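Side-chain contacts in extracellular solute-binding protein, family 1 (Bifidobacterium longum subsp. infantis ATCC 15697, PDB 3OMB), which probably captures an extracellular solute, perhaps a carbohydrate, for uptake by an ABC transporter, and carries a bound magnesium ion: residues S257-D262 / E485-T490; L354-H359 / K368-L373. All coordinates share one frame; numbering follows the deposited sequence. Where two conformers were deposited one is given.

Interaction 1 of 2, residues S257-D262 / E485-T490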
loop_
_atom_site.group_PDB
_atom_site.type_symbol
_atom_site.label_atom_id
_atom_site.label_comp_id
_atom_site.label_asym_id
_atom_site.label_seq_id
_atom_site.Cartn_x
_atom_site.Cartn_y
_atom_site.Cartn_z
ATOM N N SER A 257 -10.224 11.546 14.010
ATOM C CA SER A 257 -9.918 10.142 14.184
ATOM C C SER A 257 -11.213 9.339 14.072
ATOM O O SER A 257 -12.192 9.640 14.753
ATOM C CB SER A 257 -9.307 9.886 15.556
ATOM O OG SER A 257 -9.076 8.490 15.698
ATOM N N PHE A 258 -11.229 8.303 13.243
ATOM C CA PHE A 258 -12.412 7.459 13.256
ATOM C C PHE A 258 -12.477 6.534 14.487
ATOM O O PHE A 258 -13.506 5.909 14.726
ATOM C CB PHE A 258 -12.672 6.726 11.907
ATOM C CG PHE A 258 -11.581 5.748 11.476
ATOM C CD1 PHE A 258 -11.379 4.548 12.143
ATOM C CD2 PHE A 258 -10.811 6.015 10.350
ATOM C CE1 PHE A 258 -10.388 3.630 11.708
ATOM C CE2 PHE A 258 -9.818 5.132 9.907
ATOM C CZ PHE A 258 -9.612 3.922 10.578
ATOM N N LEU A 259 -11.411 6.475 15.292
ATOM C CA LEU A 259 -11.389 5.556 16.455
ATOM C C LEU A 259 -12.462 5.872 17.489
ATOM O O LEU A 259 -12.937 4.969 18.210
ATOM C CB LEU A 259 -10.017 5.511 17.132
ATOM C CG LEU A 259 -8.867 5.038 16.232
ATOM C CD1 LEU A 259 -7.551 5.121 16.990
ATOM C CD2 LEU A 259 -9.080 3.607 15.715
ATOM N N THR A 260 -12.845 7.149 17.531
ATOM C CA THR A 260 -13.864 7.650 18.444
ATOM C C THR A 260 -15.151 8.103 17.709
ATOM O O THR A 260 -15.971 8.794 18.298
ATOM C CB THR A 260 -13.300 8.804 19.328
ATOM O OG1 THR A 260 -12.782 9.836 18.480
ATOM C CG2 THR A 260 -12.158 8.313 20.244
ATOM N N SER A 261 -15.335 7.702 16.446
ATOM C CA SER A 261 -16.498 8.139 15.659
ATOM C C SER A 261 -17.675 7.202 15.845
ATOM O O SER A 261 -17.485 5.996 15.990
ATOM C CB SER A 261 -16.172 8.243 14.171
ATOM O OG SER A 261 -15.801 6.978 13.652
ATOM N N ASP A 262 -18.888 7.755 15.839
ATOM C CA ASP A 262 -20.104 6.920 15.793
ATOM C C ASP A 262 -20.038 5.906 14.662
ATOM O O ASP A 262 -20.502 4.785 14.806
ATOM C CB ASP A 262 -21.392 7.773 15.645
ATOM C CG ASP A 262 -21.745 8.548 16.923
ATOM O OD1 ASP A 262 -21.051 8.393 17.966
ATOM O OD2 ASP A 262 -22.741 9.316 16.890
ATOM N N GLU A 485 0.516 4.334 22.854
ATOM C CA GLU A 485 -0.558 4.358 23.852
ATOM C C GLU A 485 -1.929 4.110 23.210
ATOM O O GLU A 485 -2.711 3.350 23.744
ATOM C CB GLU A 485 -0.536 5.650 24.695
ATOM C CG GLU A 485 0.884 6.049 25.178
ATOM C CD GLU A 485 0.941 6.655 26.592
ATOM O OE1 GLU A 485 -0.009 7.384 26.991
ATOM O OE2 GLU A 485 1.973 6.417 27.301
ATOM N N ILE A 486 -2.202 4.721 22.055
ATOM C CA ILE A 486 -3.489 4.551 21.363
ATOM C C ILE A 486 -3.701 3.072 20.982
ATOM O O ILE A 486 -4.741 2.466 21.252
ATOM C CB ILE A 486 -3.569 5.471 20.092
ATOM C CG1 ILE A 486 -3.614 6.949 20.501
ATOM C CG2 ILE A 486 -4.747 5.095 19.171
ATOM C CD1 ILE A 486 -3.152 7.919 19.384
ATOM N N PHE A 487 -2.689 2.486 20.375
ATOM C CA PHE A 487 -2.786 1.108 19.961
ATOM C C PHE A 487 -2.225 0.127 21.032
ATOM O O PHE A 487 -1.744 -0.945 20.711
ATOM C CB PHE A 487 -2.158 0.952 18.577
ATOM C CG PHE A 487 -2.869 1.742 17.508
ATOM C CD1 PHE A 487 -4.020 1.252 16.918
ATOM C CD2 PHE A 487 -2.395 2.981 17.110
ATOM C CE1 PHE A 487 -4.687 1.975 15.943
ATOM C CE2 PHE A 487 -3.061 3.715 16.136
ATOM C CZ PHE A 487 -4.207 3.203 15.545
ATOM N N ASN A 488 -2.305 0.512 22.309
ATOM C CA ASN A 488 -2.043 -0.413 23.417
ATOM C C ASN A 488 -3.174 -1.443 23.535
ATOM O O ASN A 488 -2.896 -2.641 23.585
ATOM C CB ASN A 488 -1.860 0.365 24.746
ATOM C CG ASN A 488 -1.519 -0.545 25.936
ATOM O OD1 ASN A 488 -0.782 -1.526 25.806
ATOM N ND2 ASN A 488 -2.043 -0.197 27.109
ATOM N N THR A 489 -4.436 -0.984 23.559
ATOM C CA THR A 489 -5.598 -1.884 23.703
ATOM C C THR A 489 -6.734 -1.694 22.671
ATOM O O THR A 489 -7.715 -2.448 22.698
ATOM C CB THR A 489 -6.252 -1.808 25.124
ATOM O OG1 THR A 489 -6.796 -0.497 25.342
ATOM C CG2 THR A 489 -5.255 -2.167 26.265
ATOM N N THR A 490 -6.609 -0.703 21.786
ATOM C CA THR A 490 -7.667 -0.397 20.814
ATOM C C THR A 490 -8.036 -1.562 19.876
ATOM O O THR A 490 -9.222 -1.854 19.717
ATOM C CB THR A 490 -7.384 0.895 20.032
ATOM O OG1 THR A 490 -7.242 1.979 20.958
ATOM C CG2 THR A 490 -8.536 1.238 19.073
#
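L259 and T490 mark the nearest backbone approach, their CA atoms 8.3 Å apart, where the connection from strand 254-257 to helix 262-276 faces the break between helix 473-486 and helix 490-500. The loop leading into helix 262-276 opens with an ST turn: S257 OG accepts the backbone N-H of L259 at 3.1 Å, with an angle of 153°. On the other side F487 is the first residue to leave helical geometry. Across the gap the contact is wholly apolar, and L259 reaches in as a fork. Its CG stands anti to its own carbonyl carbon (chi1 -60°), which swings the branch point toward I486 and T490, and chi2, near 180°, sets how the two methyls are turned. L259 CD1 meets I486 CG2 at 3.6 Å and approaches the F487 ring obliquely at CZ, while L259 CD2 takes T490 CG2 at 4.1 Å. I486 CG2 also lies over one face of the F487 ring, offset toward its rim. Helix 503-516 closes in beside this fork through L514, which both L259 and T490 touch. A glycine at T490 takes away both the methyl and the hydroxyl, and would probably leave a gap beside L259 CD2 and free the turn between the helices to shift. That hydroxyl, T490 OG1, bonds back to I486 O at 2.6 Å, tilted 25° from the carbonyl plane.

Interaction 2 of 2, residues L354-H359 / K368-L373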
loop_
_atom_site.group_PDB
_atom_site.type_symbol
_atom_site.label_atom_id
_atom_site.label_comp_id
_atom_site.label_asym_id
_atom_site.label_seq_id
_atom_site.Cartn_x
_atom_site.Cartn_y
_atom_site.Cartn_z
ATOM N N LEU A 354 14.656 7.033 -3.192
ATOM C CA LEU A 354 16.068 7.358 -3.353
ATOM C C LEU A 354 16.622 8.399 -2.384
ATOM O O LEU A 354 16.051 9.475 -2.239
ATOM C CB LEU A 354 16.363 7.787 -4.794
ATOM C CG LEU A 354 17.872 7.785 -5.105
ATOM C CD1 LEU A 354 18.219 6.925 -6.278
ATOM C CD2 LEU A 354 18.331 9.211 -5.309
ATOM N N SER A 355 17.738 8.063 -1.734
ATOM C CA SER A 355 18.501 9.012 -0.916
ATOM C C SER A 355 20.011 8.873 -1.162
ATOM O O SER A 355 20.525 7.774 -1.398
ATOM C CB SER A 355 18.164 8.862 0.575
ATOM O OG SER A 355 18.277 7.518 1.020
ATOM N N ILE A 356 20.715 9.998 -1.134
ATOM C CA ILE A 356 22.137 10.000 -1.426
ATOM C C ILE A 356 22.898 10.526 -0.240
ATOM O O ILE A 356 22.504 11.531 0.364
ATOM C CB ILE A 356 22.462 10.776 -2.733
ATOM C CG1 ILE A 356 22.004 9.947 -3.940
ATOM C CG2 ILE A 356 23.969 11.068 -2.868
ATOM C CD1 ILE A 356 21.903 10.718 -5.237
ATOM N N SER A 357 23.979 9.826 0.098
ATOM C CA SER A 357 24.876 10.241 1.165
ATOM C C SER A 357 25.455 11.617 0.858
ATOM O O SER A 357 25.948 11.857 -0.244
ATOM C CB SER A 357 26.011 9.229 1.292
ATOM O OG SER A 357 26.962 9.651 2.254
ATOM N N SER A 358 25.395 12.532 1.818
ATOM C CA SER A 358 26.124 13.797 1.650
ATOM C C SER A 358 27.652 13.559 1.564
ATOM O O SER A 358 28.368 14.329 0.919
ATOM C CB SER A 358 25.753 14.818 2.733
ATOM O OG SER A 358 26.348 14.478 3.973
ATOM N N HIS A 359 28.121 12.456 2.159
ATOM C CA HIS A 359 29.546 12.087 2.155
ATOM C C HIS A 359 29.955 11.164 0.988
ATOM O O HIS A 359 31.016 10.540 1.040
ATOM C CB HIS A 359 29.938 11.413 3.481
ATOM C CG HIS A 359 30.063 12.360 4.636
ATOM N ND1 HIS A 359 28.972 12.950 5.241
ATOM C CD2 HIS A 359 31.153 12.792 5.319
ATOM C CE1 HIS A 359 29.383 13.721 6.235
ATOM N NE2 HIS A 359 30.702 13.641 6.306
ATOM N N LYS A 368 24.609 10.882 -11.257
ATOM C CA LYS A 368 24.467 10.297 -12.579
ATOM C C LYS A 368 23.763 8.931 -12.499
ATOM O O LYS A 368 22.901 8.607 -13.317
ATOM C CB LYS A 368 25.841 10.159 -13.206
ATOM C CG LYS A 368 25.839 10.106 -14.717
ATOM C CD LYS A 368 27.275 10.066 -15.236
ATOM C CE LYS A 368 27.298 9.383 -16.610
ATOM N NZ LYS A 368 28.685 9.111 -17.102
ATOM N N LEU A 369 24.120 8.142 -11.498
ATOM C CA LEU A 369 23.489 6.851 -11.311
ATOM C C LEU A 369 21.995 7.036 -10.978
ATOM O O LEU A 369 21.129 6.351 -11.533
ATOM C CB LEU A 369 24.203 6.093 -10.191
ATOM C CG LEU A 369 23.676 4.712 -9.789
ATOM C CD1 LEU A 369 23.600 3.823 -11.007
ATOM C CD2 LEU A 369 24.612 4.065 -8.783
ATOM N N ALA A 370 21.706 7.981 -10.088
ATOM C CA ALA A 370 20.342 8.232 -9.663
ATOM C C ALA A 370 19.501 8.723 -10.847
ATOM O O ALA A 370 18.363 8.290 -11.029
ATOM C CB ALA A 370 20.311 9.257 -8.481
ATOM N N ASN A 371 20.071 9.592 -11.677
ATOM C CA ASN A 371 19.311 10.092 -12.798
ATOM C C ASN A 371 18.973 8.955 -13.772
ATOM O O ASN A 371 17.867 8.899 -14.306
ATOM C CB ASN A 371 20.038 11.238 -13.509
ATOM C CG ASN A 371 19.231 11.795 -14.668
ATOM O OD1 ASN A 371 18.113 12.296 -14.480
ATOM N ND2 ASN A 371 19.774 11.688 -15.876
ATOM N N LEU A 372 19.921 8.046 -13.978
ATOM C CA LEU A 372 19.704 6.918 -14.877
ATOM C C LEU A 372 18.625 5.960 -14.350
ATOM O O LEU A 372 17.893 5.375 -15.147
ATOM C CB LEU A 372 21.014 6.164 -15.167
ATOM C CG LEU A 372 22.003 6.791 -16.163
ATOM C CD1 LEU A 372 23.372 6.135 -16.066
ATOM C CD2 LEU A 372 21.505 6.719 -17.600
ATOM N N LEU A 373 18.535 5.817 -13.024
ATOM C CA LEU A 373 17.506 4.969 -12.386
ATOM C C LEU A 373 16.103 5.477 -12.673
ATOM O O LEU A 373 15.168 4.689 -12.802
ATOM C CB LEU A 373 17.730 4.841 -10.872
ATOM C CG LEU A 373 18.881 3.911 -10.471
ATOM C CD1 LEU A 373 19.253 4.192 -9.046
ATOM C CD2 LEU A 373 18.499 2.427 -10.675
#
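L354 and I356 extend from the same side of strand 352-356 onto helix 363-373, and the apolar contacts they make there hold the two segments together. A370 is the meeting point. Its single methyl sits against both branches of L354, A370 CB lying 3.7 Å from L354 CD2 and nearly as close to L354 CD1. The same methyl receives the tip of I356, with I356 CD1 3.9 Å from A370 CB. L354 presents its fork this way because CG is anti to the backbone N (chi1 -165°) and chi2, at 124°, is displaced from a staggered value. One turn further along the helix, L373 CD1 touches L354 CD1 at 4.0 Å, the two leucine side chains crossing at about a right angle. The small alanine in the middle lets the strand side chains reach close to the helix surface, while L373 takes up L354 from beside it. V98 and L100 of strand 98-100 also touch L354, continuing the apolar layer across the sheet.

The polar bonds run within each element or to its other neighbours. In the helix, L373 N donates to L369 O at 3.0 Å. The strand bonds through its backbone to strand 98-100, where S355 pairs with N99, and S355 O also takes the N99 side-chain amide.

The axes of strand 354-356 and helix 368-373 pass 10.3 Å apart at 172°, so the chain leaves the strand, turns and comes back antiparallel across one face of the sheet. The strands of that sheet lie in the order 71-78, 41-48, 98-100, 352-356, the last antiparallel to its neighbour, which is consistent with the alpha/beta lobe of a type 2 periplasmic-binding-protein fold.

The two contacts stand far apart, their centres 40 Å from each other and their nearest atoms about 26 Å, so neither touches the other. Along the chain, both segments of interaction 2 fall between those of interaction 1. Interaction 2 joins a strand to the helix that follows it after a short turn, whereas interaction 1 brings together segments 223 residues apart, fitting a late helical junction against an earlier loop. Both are buried and depend on a leucine fork meeting methyl groups. Neither belongs to the magnesium site, which D199, N201, N203, Q205, D207 and E208 form between helix 185-197 and strand 209-211.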